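Local coordinates for uncharacterized protein (PDB 6SCE) that acts in type III CRISPR defence as a DNA nuclease that is switched on by binding cyclic oligoadenylate, at residues P314-E324 / V341-P351; L354-V365 / A385-R395. All coordinates share one frame; numbering follows the deposited sequence.

How the interactions relate
Both contacts belong to one Rossmann-like alpha/beta unit, probably a CARF domain, built on the mixed sheet whose outermost strands within the chain include 342-347. Interaction 1 joins that strand to its parallel neighbour 316-321; interaction 2 packs helix 354-370 against helix 384-393 on one face of the same sheet. They come in series along the chain, and their centres are about 12 Å apart. Leu348, just past strand 342-347, packs on Val357, and Tyr318 on Val364, so helix 354-370 lies against the strand pair; helix 384-393 packs beside it over strand 293-297. Both contacts reach the bound RNA: Thr322 and Glu324 hold an adenine, and Met386, present as selenomethionine, packs on an adenine base.

Interaction 1. Residues P314-E324 / V341-P351; sequences PREVYLLTTPE and VRVHRSFLSGP. With nucleotides of chain B.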
loop_
_atom_site.group_PDB
_atom_site.type_symbol
_atom_site.label_atom_id
_atom_site.label_comp_id
_atom_site.label_asym_id
_atom_site.label_seq_id
_atom_site.Cartn_x
_atom_site.Cartn_y
_atom_site.Cartn_z
ATOM N N PRO A 314 -3.334 -9.445 21.537
ATOM C CA PRO A 314 -4.361 -10.452 21.559
ATOM C C PRO A 314 -3.863 -11.865 21.862
ATOM O O PRO A 314 -2.714 -12.198 21.546
ATOM C CB PRO A 314 -4.885 -10.416 20.118
ATOM C CG PRO A 314 -3.684 -10.064 19.321
ATOM C CD PRO A 314 -2.976 -9.057 20.163
ATOM N N ARG A 315 -4.757 -12.662 22.446
ATOM C CA ARG A 315 -4.548 -14.094 22.589
ATOM C C ARG A 315 -5.204 -14.853 21.428
ATOM O O ARG A 315 -4.785 -15.950 21.100
ATOM C CB ARG A 315 -5.070 -14.581 23.948
ATOM C CG ARG A 315 -4.346 -13.962 25.143
ATOM C CD ARG A 315 -4.630 -14.728 26.435
ATOM N NE ARG A 315 -3.714 -14.408 27.530
ATOM C CZ ARG A 315 -3.898 -13.428 28.409
ATOM N NH1 ARG A 315 -4.963 -12.649 28.326
ATOM N NH2 ARG A 315 -3.009 -13.229 29.378
ATOM N N GLU A 316 -6.236 -14.266 20.812
ATOM C CA GLU A 316 -6.876 -14.826 19.623
ATOM C C GLU A 316 -7.098 -13.705 18.595
ATOM O O GLU A 316 -7.461 -12.582 18.957
ATOM C CB GLU A 316 -8.232 -15.473 19.939
ATOM C CG GLU A 316 -8.180 -16.553 21.009
ATOM C CD GLU A 316 -9.365 -17.495 20.996
ATOM O OE1 GLU A 316 -9.866 -17.871 19.914
ATOM O OE2 GLU A 316 -9.788 -17.893 22.091
ATOM N N VAL A 317 -6.861 -14.031 17.338
ATOM C CA VAL A 317 -7.037 -13.094 16.260
ATOM C C VAL A 317 -7.931 -13.731 15.219
ATOM O O VAL A 317 -7.817 -14.918 14.920
ATOM C CB VAL A 317 -5.691 -12.604 15.688
ATOM C CG1 VAL A 317 -4.872 -13.741 15.110
ATOM C CG2 VAL A 317 -5.929 -11.540 14.626
ATOM N N TYR A 318 -8.848 -12.942 14.694
ATOM C CA TYR A 318 -9.739 -13.387 13.643
ATOM C C TYR A 318 -9.444 -12.552 12.426
ATOM O O TYR A 318 -9.521 -11.337 12.523
ATOM C CB TYR A 318 -11.184 -13.167 14.047
ATOM C CG TYR A 318 -11.657 -14.081 15.169
ATOM C CD1 TYR A 318 -11.337 -13.809 16.485
ATOM C CD2 TYR A 318 -12.453 -15.198 14.898
ATOM C CE1 TYR A 318 -11.778 -14.636 17.517
ATOM C CE2 TYR A 318 -12.885 -16.033 15.914
ATOM C CZ TYR A 318 -12.548 -15.755 17.222
ATOM O OH TYR A 318 -12.993 -16.573 18.256
ATOM N N LEU A 319 -9.051 -13.202 11.336
ATOM C CA LEU A 319 -8.577 -12.555 10.128
ATOM C C LEU A 319 -9.459 -12.940 8.955
ATOM O O LEU A 319 -9.616 -14.125 8.673
ATOM C CB LEU A 319 -7.125 -12.945 9.837
ATOM C CG LEU A 319 -6.078 -12.615 10.883
ATOM C CD1 LEU A 319 -4.721 -13.191 10.543
ATOM C CD2 LEU A 319 -6.007 -11.095 11.064
ATOM N N LEU A 320 -10.058 -11.955 8.282
ATOM C CA LEU A 320 -10.889 -12.191 7.113
ATOM C C LEU A 320 -10.347 -11.488 5.910
ATOM O O LEU A 320 -9.948 -10.336 5.998
ATOM C CB LEU A 320 -12.319 -11.694 7.363
ATOM C CG LEU A 320 -13.110 -12.340 8.491
ATOM C CD1 LEU A 320 -14.513 -11.734 8.613
ATOM C CD2 LEU A 320 -13.204 -13.828 8.287
ATOM N N THR A 321 -10.333 -12.160 4.765
ATOM C CA THR A 321 -10.025 -11.483 3.518
ATOM C C THR A 321 -10.562 -12.261 2.317
ATOM O O THR A 321 -11.326 -13.212 2.469
ATOM C CB THR A 321 -8.523 -11.132 3.380
ATOM O OG1 THR A 321 -8.371 -10.144 2.347
ATOM C CG2 THR A 321 -7.679 -12.350 3.101
ATOM N N THR A 322 -10.200 -11.799 1.138
ATOM C CA THR A 322 -10.685 -12.320 -0.101
ATOM C C THR A 322 -9.686 -13.343 -0.628
ATOM O O THR A 322 -8.491 -13.368 -0.274
ATOM C CB THR A 322 -10.838 -11.207 -1.150
ATOM O OG1 THR A 322 -9.602 -10.489 -1.230
ATOM C CG2 THR A 322 -11.934 -10.258 -0.763
ATOM N N PRO A 323 -10.166 -14.212 -1.516
ATOM C CA PRO A 323 -9.265 -15.241 -2.029
ATOM C C PRO A 323 -8.075 -14.677 -2.751
ATOM O O PRO A 323 -6.997 -15.241 -2.653
ATOM C CB PRO A 323 -10.163 -16.090 -2.953
ATOM C CG PRO A 323 -11.450 -15.390 -3.066
ATOM C CD PRO A 323 -11.530 -14.305 -2.045
ATOM N N GLU A 324 -8.220 -13.543 -3.436
ATOM C CA GLU A 324 -7.059 -12.910 -4.075
ATOM C C GLU A 324 -5.981 -12.370 -3.091
ATOM O O GLU A 324 -4.867 -12.047 -3.504
ATOM C CB GLU A 324 -7.487 -11.829 -5.081
ATOM C CG GLU A 324 -8.329 -10.681 -4.534
ATOM C CD GLU A 324 -9.831 -10.910 -4.668
ATOM O OE1 GLU A 324 -10.582 -10.041 -5.192
ATOM O OE2 GLU A 324 -10.289 -11.968 -4.244
ATOM N N VAL A 341 -0.230 -16.571 19.257
ATOM C CA VAL A 341 -1.620 -16.131 19.188
ATOM C C VAL A 341 -2.433 -17.161 18.446
ATOM O O VAL A 341 -2.011 -17.595 17.396
ATOM C CB VAL A 341 -1.752 -14.763 18.465
ATOM C CG1 VAL A 341 -3.201 -14.302 18.440
ATOM C CG2 VAL A 341 -0.900 -13.722 19.169
ATOM N N ARG A 342 -3.596 -17.538 18.970
ATOM C CA ARG A 342 -4.492 -18.435 18.223
ATOM C C ARG A 342 -5.137 -17.696 17.040
ATOM O O ARG A 342 -5.749 -16.646 17.219
ATOM C CB ARG A 342 -5.596 -19.007 19.095
ATOM C CG ARG A 342 -6.381 -20.126 18.414
ATOM C CD ARG A 342 -7.519 -20.645 19.273
ATOM N NE ARG A 342 -7.026 -21.563 20.289
ATOM C CZ ARG A 342 -6.905 -21.308 21.595
ATOM N NH1 ARG A 342 -7.274 -20.139 22.144
ATOM N NH2 ARG A 342 -6.415 -22.266 22.378
ATOM N N VAL A 343 -5.016 -18.265 15.852
ATOM C CA VAL A 343 -5.515 -17.624 14.636
ATOM C C VAL A 343 -6.748 -18.330 14.076
ATOM O O VAL A 343 -6.753 -19.542 13.912
ATOM C CB VAL A 343 -4.454 -17.613 13.545
ATOM C CG1 VAL A 343 -5.018 -16.975 12.275
ATOM C CG2 VAL A 343 -3.226 -16.869 14.025
ATOM N N HIS A 344 -7.777 -17.558 13.764
ATOM C CA HIS A 344 -8.920 -18.037 13.005
ATOM C C HIS A 344 -9.012 -17.177 11.756
ATOM O O HIS A 344 -8.871 -15.953 11.830
ATOM C CB HIS A 344 -10.172 -17.884 13.815
ATOM C CG HIS A 344 -10.063 -18.411 15.207
ATOM N ND1 HIS A 344 -10.070 -19.763 15.497
ATOM C CD2 HIS A 344 -9.956 -17.772 16.395
ATOM C CE1 HIS A 344 -9.967 -19.929 16.802
ATOM N NE2 HIS A 344 -9.906 -18.738 17.371
ATOM N N ARG A 345 -9.260 -17.807 10.623
ATOM C CA ARG A 345 -9.276 -17.120 9.356
ATOM C C ARG A 345 -10.433 -17.621 8.585
ATOM O O ARG A 345 -10.838 -18.766 8.761
ATOM C CB ARG A 345 -8.002 -17.403 8.574
ATOM C CG ARG A 345 -7.607 -18.876 8.535
ATOM C CD ARG A 345 -6.308 -19.072 7.766
ATOM N NE ARG A 345 -6.573 -19.169 6.341
ATOM C CZ ARG A 345 -5.649 -19.319 5.398
ATOM N NH1 ARG A 345 -4.349 -19.369 5.700
ATOM N NH2 ARG A 345 -6.038 -19.388 4.132
ATOM N N SER A 346 -10.958 -16.789 7.704
ATOM C CA SER A 346 -11.918 -17.242 6.739
ATOM C C SER A 346 -11.823 -16.382 5.501
ATOM O O SER A 346 -11.392 -15.220 5.576
ATOM C CB SER A 346 -13.339 -17.186 7.325
ATOM O OG SER A 346 -14.250 -17.878 6.476
ATOM N N PHE A 347 -12.204 -16.953 4.356
ATOM C CA PHE A 347 -12.336 -16.205 3.113
ATOM C C PHE A 347 -13.743 -15.665 2.897
ATOM O O PHE A 347 -14.764 -16.387 3.087
ATOM C CB PHE A 347 -11.946 -17.053 1.901
ATOM C CG PHE A 347 -10.491 -17.361 1.810
ATOM C CD1 PHE A 347 -9.561 -16.349 1.582
ATOM C CD2 PHE A 347 -10.036 -18.673 1.943
ATOM C CE1 PHE A 347 -8.210 -16.638 1.480
ATOM C CE2 PHE A 347 -8.679 -18.966 1.842
ATOM C CZ PHE A 347 -7.764 -17.938 1.624
ATOM N N LEU A 348 -13.802 -14.419 2.427
ATOM C CA LEU A 348 -15.037 -13.819 1.896
ATOM C C LEU A 348 -15.202 -14.237 0.448
ATOM O O LEU A 348 -14.215 -14.554 -0.202
ATOM C CB LEU A 348 -14.985 -12.296 1.970
ATOM C CG LEU A 348 -14.652 -11.720 3.340
ATOM C CD1 LEU A 348 -14.566 -10.197 3.211
ATOM C CD2 LEU A 348 -15.658 -12.140 4.422
ATOM N N SER A 349 -16.441 -14.254 -0.042
ATOM C CA SER A 349 -16.720 -14.532 -1.438
ATOM C C SER A 349 -16.044 -13.498 -2.327
ATOM O O SER A 349 -15.560 -13.828 -3.401
ATOM C CB SER A 349 -18.231 -14.530 -1.707
ATOM O OG SER A 349 -18.877 -15.502 -0.905
ATOM N N GLY A 350 -15.980 -12.249 -1.865
ATOM C CA GLY A 350 -15.287 -11.220 -2.636
ATOM C C GLY A 350 -15.176 -9.923 -1.843
ATOM O O GLY A 350 -15.684 -9.823 -0.726
ATOM N N PRO A 351 -14.542 -8.916 -2.451
ATOM C CA PRO A 351 -14.298 -7.663 -1.713
ATOM C C PRO A 351 -15.535 -6.845 -1.440
ATOM O O PRO A 351 -15.477 -5.888 -0.679
ATOM C CB PRO A 351 -13.304 -6.920 -2.615
ATOM C CG PRO A 351 -13.484 -7.486 -3.977
ATOM C CD PRO A 351 -13.773 -8.962 -3.701
ATOM P P A B 3 -11.453 1.541 -0.441
ATOM O OP1 A B 3 -12.897 1.071 -0.390
ATOM O OP2 A B 3 -11.205 2.783 0.371
ATOM O "O5'" A B 3 -10.510 0.360 0.037
ATOM C "C5'" A B 3 -9.088 0.356 -0.159
ATOM C "C4'" A B 3 -8.552 -0.870 0.542
ATOM O "O4'" A B 3 -9.070 -2.071 -0.105
ATOM C "C3'" A B 3 -7.035 -1.012 0.557
ATOM O "O3'" A B 3 -6.664 -1.284 1.894
ATOM C "C2'" A B 3 -6.789 -2.210 -0.375
ATOM O "O2'" A B 3 -5.614 -2.933 -0.082
ATOM C "C1'" A B 3 -8.046 -3.032 -0.122
ATOM N N9 A B 3 -8.353 -3.972 -1.176
ATOM C C8 A B 3 -8.404 -3.701 -2.523
ATOM N N7 A B 3 -8.750 -4.757 -3.232
ATOM C C5 A B 3 -8.972 -5.750 -2.292
ATOM C C6 A B 3 -9.378 -7.093 -2.421
ATOM N N6 A B 3 -9.676 -7.649 -3.591
ATOM N N1 A B 3 -9.525 -7.801 -1.277
ATOM C C2 A B 3 -9.260 -7.211 -0.105
ATOM N N3 A B 3 -8.863 -5.955 0.140
ATOM C C4 A B 3 -8.738 -5.275 -1.017
#
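His344 lies alongside Tyr318 on the same side of two parallel strands, both rings pointing the same way with their planes 33° apart. The imidazole places His344 CD2 over one face of the phenol, 3.4 Å from Tyr318 CZ and offset toward the rim. His344 NE2 meanwhile donates to Glu316 OE1 at 2.7 Å, nearly straight (165°) and in the imidazole plane, which should fix the ring's rotation. The other oxygen, Glu316 OE2, makes a longer salt bridge of 3.4 Å to Arg342 NH1 and also accepts from the backbone N of Gln289. On the opposite face of the sheet, Val317 CG1 meets Val343 CG2 at 3.7 Å, both residues touching Phe336 of helix 326-338, the connection of this beta-alpha-beta unit. A ladder of backbone bonds, from Arg342 N to Arg315 O at one end to Leu348 N to Thr321 O at the other, zips strands 316-321 and 342-347. Beyond it the two segments, still in contact, meet A3 of chain B: Thr322 OG1, set between backbone N and carbonyl carbon (chi1 52°), donates to adenine N1 at 2.7 Å, while Glu324 OE1, also paired with Arg114, accepts from N6 at 3.0 Å. The methyl CG2 of Thr322 branches off instead to Pro351 N, at 3.4 Å.

Interaction 2. Residues L354-V365 / A385-R395; sequences LREVRDLLAPVV and AMALGLYLALR
Leu354 enters the groove of helix 384-393 as a knob among Ala385, Leu388, Gly389 and Leu392. Leu354 CB starts 3.3 Å from Ala385 O, and CG, swung opposite the backbone N (chi1 177°), stays close to that carbonyl oxygen while nearing Gly389 N. There the branches divide: Leu354 CD1 reaches Leu388 CB at 4.0 Å, and CD2 passes Gly389 CA to meet Leu392 CD1. Gly389 is the point of closest backbone approach at this end, its CA 3.5 Å from Leu354 O in a CH...O contact. Val357 continues the seam, laying CG1 3.5 Å from Leu390 N, and Leu361 CD1 touches Leu390 CD1 at 3.6 Å. Further along, the methyl of Ala393 fits against Leu361 CB and Ala362 N, the second place where the backbones come close. At the border, the aliphatic part of Arg358 lies across Leu392, its guanidinium paired with Asp359 and Glu128. Arg395 brings NH2 near Ala362 CB; its NH1 is held by Leu392 O and Leu394 O and its NE by Glu366. The axes of 354-365 and 385-393 come within 7.3 Å and cross at -31°, a close, small-residue-mediated helix pair covering one face of the parallel strands, as in a Rossmann-like alpha/beta fold.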
loop_
_atom_site.group_PDB
_atom_site.type_symbol
_atom_site.label_atom_id
_atom_site.label_comp_id
_atom_site.label_asym_id
_atom_site.label_seq_id
_atom_site.Cartn_x
_atom_site.Cartn_y
_atom_site.Cartn_z
ATOM N N LEU A 354 -19.666 -7.271 2.433
ATOM C CA LEU A 354 -19.907 -6.582 3.685
ATOM C C LEU A 354 -20.744 -7.474 4.605
ATOM O O LEU A 354 -20.436 -7.646 5.771
ATOM C CB LEU A 354 -20.645 -5.299 3.387
ATOM C CG LEU A 354 -21.069 -4.441 4.554
ATOM C CD1 LEU A 354 -21.257 -3.000 4.105
ATOM C CD2 LEU A 354 -22.335 -4.961 5.230
ATOM N N ARG A 355 -21.802 -8.071 4.063
ATOM C CA ARG A 355 -22.694 -8.872 4.922
ATOM C C ARG A 355 -22.068 -10.160 5.413
ATOM O O ARG A 355 -22.372 -10.609 6.532
ATOM C CB ARG A 355 -24.013 -9.136 4.205
ATOM C CG ARG A 355 -24.822 -7.851 4.041
ATOM C CD ARG A 355 -26.179 -8.042 3.343
ATOM N NE ARG A 355 -26.072 -8.525 1.963
ATOM C CZ ARG A 355 -26.108 -9.814 1.597
ATOM N NH1 ARG A 355 -26.008 -10.143 0.312
ATOM N NH2 ARG A 355 -26.244 -10.787 2.495
ATOM N N GLU A 356 -21.181 -10.748 4.617
ATOM C CA GLU A 356 -20.414 -11.898 5.076
ATOM C C GLU A 356 -19.511 -11.561 6.246
ATOM O O GLU A 356 -19.402 -12.325 7.200
ATOM C CB GLU A 356 -19.580 -12.515 3.957
ATOM C CG GLU A 356 -20.430 -13.121 2.843
ATOM C CD GLU A 356 -19.610 -13.802 1.770
ATOM O OE1 GLU A 356 -18.394 -13.983 1.962
ATOM O OE2 GLU A 356 -20.186 -14.180 0.728
ATOM N N VAL A 357 -18.825 -10.421 6.188
ATOM C CA VAL A 357 -17.981 -10.040 7.313
ATOM C C VAL A 357 -18.823 -9.879 8.580
ATOM O O VAL A 357 -18.465 -10.384 9.649
ATOM C CB VAL A 357 -17.196 -8.723 7.055
ATOM C CG1 VAL A 357 -16.403 -8.373 8.297
ATOM C CG2 VAL A 357 -16.279 -8.867 5.856
ATOM N N ARG A 358 -19.923 -9.145 8.453
ATOM C CA ARG A 358 -20.819 -8.888 9.563
ATOM C C ARG A 358 -21.312 -10.206 10.172
ATOM O O ARG A 358 -21.262 -10.399 11.386
ATOM C CB ARG A 358 -22.012 -8.037 9.117
ATOM C CG ARG A 358 -22.907 -7.561 10.270
ATOM C CD ARG A 358 -24.231 -7.003 9.750
ATOM N NE ARG A 358 -24.846 -8.035 8.915
ATOM C CZ ARG A 358 -25.603 -7.829 7.837
ATOM N NH1 ARG A 358 -25.904 -6.616 7.422
ATOM N NH2 ARG A 358 -26.070 -8.878 7.162
ATOM N N ASP A 359 -21.758 -11.111 9.316
ATOM C CA ASP A 359 -22.380 -12.353 9.794
ATOM C C ASP A 359 -21.364 -13.333 10.344
ATOM O O ASP A 359 -21.649 -14.065 11.296
ATOM C CB ASP A 359 -23.210 -12.974 8.688
ATOM C CG ASP A 359 -24.457 -12.181 8.395
ATOM O OD1 ASP A 359 -24.773 -11.221 9.137
ATOM O OD2 ASP A 359 -25.111 -12.506 7.396
ATOM N N LEU A 360 -20.156 -13.315 9.794
ATOM C CA LEU A 360 -19.081 -14.122 10.342
ATOM C C LEU A 360 -18.656 -13.623 11.701
ATOM O O LEU A 360 -18.338 -14.433 12.584
ATOM C CB LEU A 360 -17.858 -14.110 9.417
ATOM C CG LEU A 360 -17.910 -15.027 8.203
ATOM C CD1 LEU A 360 -16.862 -14.616 7.169
ATOM C CD2 LEU A 360 -17.654 -16.457 8.667
ATOM N N LEU A 361 -18.590 -12.296 11.882
ATOM C CA LEU A 361 -18.028 -11.768 13.113
ATOM C C LEU A 361 -19.009 -11.458 14.244
ATOM O O LEU A 361 -18.598 -11.468 15.405
ATOM C CB LEU A 361 -17.093 -10.575 12.843
ATOM C CG LEU A 361 -15.809 -10.959 12.119
ATOM C CD1 LEU A 361 -15.005 -9.721 11.744
ATOM C CD2 LEU A 361 -14.949 -11.851 12.978
ATOM N N ALA A 362 -20.272 -11.204 13.932
ATOM C CA ALA A 362 -21.251 -10.857 14.954
ATOM C C ALA A 362 -21.262 -11.857 16.122
ATOM O O ALA A 362 -21.173 -11.445 17.299
ATOM C CB ALA A 362 -22.637 -10.679 14.350
ATOM N N PRO A 363 -21.325 -13.157 15.822
ATOM C CA PRO A 363 -21.358 -14.135 16.921
ATOM C C PRO A 363 -20.087 -14.171 17.769
ATOM O O PRO A 363 -20.141 -14.475 18.971
ATOM C CB PRO A 363 -21.545 -15.478 16.196
ATOM C CG PRO A 363 -22.041 -15.130 14.838
ATOM C CD PRO A 363 -21.412 -13.811 14.513
ATOM N N VAL A 364 -18.948 -13.860 17.150
ATOM C CA VAL A 364 -17.676 -13.853 17.841
ATOM C C VAL A 364 -17.675 -12.671 18.814
ATOM O O VAL A 364 -17.337 -12.803 19.988
ATOM C CB VAL A 364 -16.502 -13.765 16.827
ATOM C CG1 VAL A 364 -15.174 -13.487 17.511
ATOM C CG2 VAL A 364 -16.447 -15.004 15.964
ATOM N N VAL A 365 -18.087 -11.509 18.322
ATOM C CA VAL A 365 -18.207 -10.335 19.159
ATOM C C VAL A 365 -19.153 -10.595 20.346
ATOM O O VAL A 365 -18.821 -10.300 21.493
ATOM C CB VAL A 365 -18.723 -9.142 18.336
ATOM C CG1 VAL A 365 -19.067 -7.946 19.211
ATOM C CG2 VAL A 365 -17.686 -8.757 17.298
ATOM N N ALA A 385 -16.307 -1.629 1.995
ATOM C CA ALA A 385 -17.331 -2.626 2.234
ATOM C C ALA A 385 -16.954 -3.578 3.344
ATOM O O ALA A 385 -17.777 -3.798 4.240
ATOM C CB ALA A 385 -17.659 -3.396 0.954
HETATM N N MSE A 386 -15.731 -4.093 3.314
HETATM C CA MSE A 386 -15.289 -5.076 4.294
HETATM C C MSE A 386 -15.154 -4.481 5.673
HETATM O O MSE A 386 -15.577 -5.060 6.673
HETATM C CB MSE A 386 -14.011 -5.724 3.835
HETATM C CG MSE A 386 -14.142 -6.563 2.558
HETATM SE SE MSE A 386 -12.466 -6.958 1.685
HETATM C CE MSE A 386 -11.533 -7.884 3.103
ATOM N N ALA A 387 -14.568 -3.293 5.733
ATOM C CA ALA A 387 -14.392 -2.594 6.997
ATOM C C ALA A 387 -15.710 -2.153 7.630
ATOM O O ALA A 387 -15.875 -2.234 8.857
ATOM C CB ALA A 387 -13.466 -1.416 6.796
ATOM N N LEU A 388 -16.642 -1.657 6.822
ATOM C CA LEU A 388 -17.986 -1.369 7.324
ATOM C C LEU A 388 -18.678 -2.636 7.840
ATOM O O LEU A 388 -19.387 -2.590 8.841
ATOM C CB LEU A 388 -18.832 -0.681 6.284
ATOM C CG LEU A 388 -18.429 0.757 5.973
ATOM C CD1 LEU A 388 -19.353 1.358 4.933
ATOM C CD2 LEU A 388 -18.445 1.589 7.224
ATOM N N GLY A 389 -18.454 -3.761 7.176
ATOM C CA GLY A 389 -18.975 -5.037 7.644
ATOM C C GLY A 389 -18.494 -5.404 9.012
ATOM O O GLY A 389 -19.251 -5.892 9.877
ATOM N N LEU A 390 -17.211 -5.146 9.231
ATOM C CA LEU A 390 -16.641 -5.404 10.527
ATOM C C LEU A 390 -17.253 -4.456 11.540
ATOM O O LEU A 390 -17.610 -4.874 12.621
ATOM C CB LEU A 390 -15.113 -5.271 10.494
ATOM C CG LEU A 390 -14.372 -5.199 11.841
ATOM C CD1 LEU A 390 -14.750 -6.321 12.762
ATOM C CD2 LEU A 390 -12.884 -5.291 11.573
ATOM N N TYR A 391 -17.358 -3.176 11.209
ATOM C CA TYR A 391 -17.947 -2.223 12.136
ATOM C C TYR A 391 -19.385 -2.637 12.512
ATOM O O TYR A 391 -19.775 -2.531 13.665
ATOM C CB TYR A 391 -17.961 -0.822 11.521
ATOM C CG TYR A 391 -18.841 0.127 12.278
ATOM C CD1 TYR A 391 -18.465 0.609 13.518
ATOM C CD2 TYR A 391 -20.037 0.571 11.733
ATOM C CE1 TYR A 391 -19.280 1.493 14.225
ATOM C CE2 TYR A 391 -20.856 1.451 12.427
ATOM C CZ TYR A 391 -20.473 1.908 13.668
ATOM O OH TYR A 391 -21.309 2.804 14.334
ATOM N N LEU A 392 -20.137 -3.147 11.545
ATOM C CA LEU A 392 -21.546 -3.502 11.770
ATOM C C LEU A 392 -21.704 -4.773 12.608
ATOM O O LEU A 392 -22.789 -5.025 13.157
ATOM C CB LEU A 392 -22.291 -3.628 10.429
ATOM C CG LEU A 392 -22.516 -2.285 9.726
ATOM C CD1 LEU A 392 -22.964 -2.472 8.300
ATOM C CD2 LEU A 392 -23.509 -1.403 10.471
ATOM N N ALA A 393 -20.642 -5.554 12.705
ATOM C CA ALA A 393 -20.590 -6.708 13.603
ATOM C C ALA A 393 -20.414 -6.311 15.056
ATOM O O ALA A 393 -20.650 -7.116 15.947
ATOM C CB ALA A 393 -19.455 -7.626 13.215
ATOM N N LEU A 394 -19.935 -5.091 15.298
ATOM C CA LEU A 394 -19.596 -4.676 16.643
ATOM C C LEU A 394 -20.857 -4.414 17.466
ATOM O O LEU A 394 -21.933 -4.235 16.918
ATOM C CB LEU A 394 -18.711 -3.450 16.639
ATOM C CG LEU A 394 -17.417 -3.678 15.832
ATOM C CD1 LEU A 394 -16.568 -2.433 15.962
ATOM C CD2 LEU A 394 -16.609 -4.920 16.221
ATOM N N ARG A 395 -20.696 -4.465 18.780
ATOM C CA ARG A 395 -21.750 -4.111 19.720
ATOM C C ARG A 395 -21.109 -3.292 20.824
ATOM O O ARG A 395 -19.882 -3.325 20.997
ATOM C CB ARG A 395 -22.383 -5.372 20.345
ATOM C CG ARG A 395 -22.963 -6.366 19.351
ATOM C CD ARG A 395 -24.217 -5.872 18.653
ATOM N NE ARG A 395 -24.745 -6.916 17.756
ATOM C CZ ARG A 395 -24.496 -7.037 16.441
ATOM N NH1 ARG A 395 -23.731 -6.170 15.778
ATOM N NH2 ARG A 395 -25.042 -8.042 15.768
#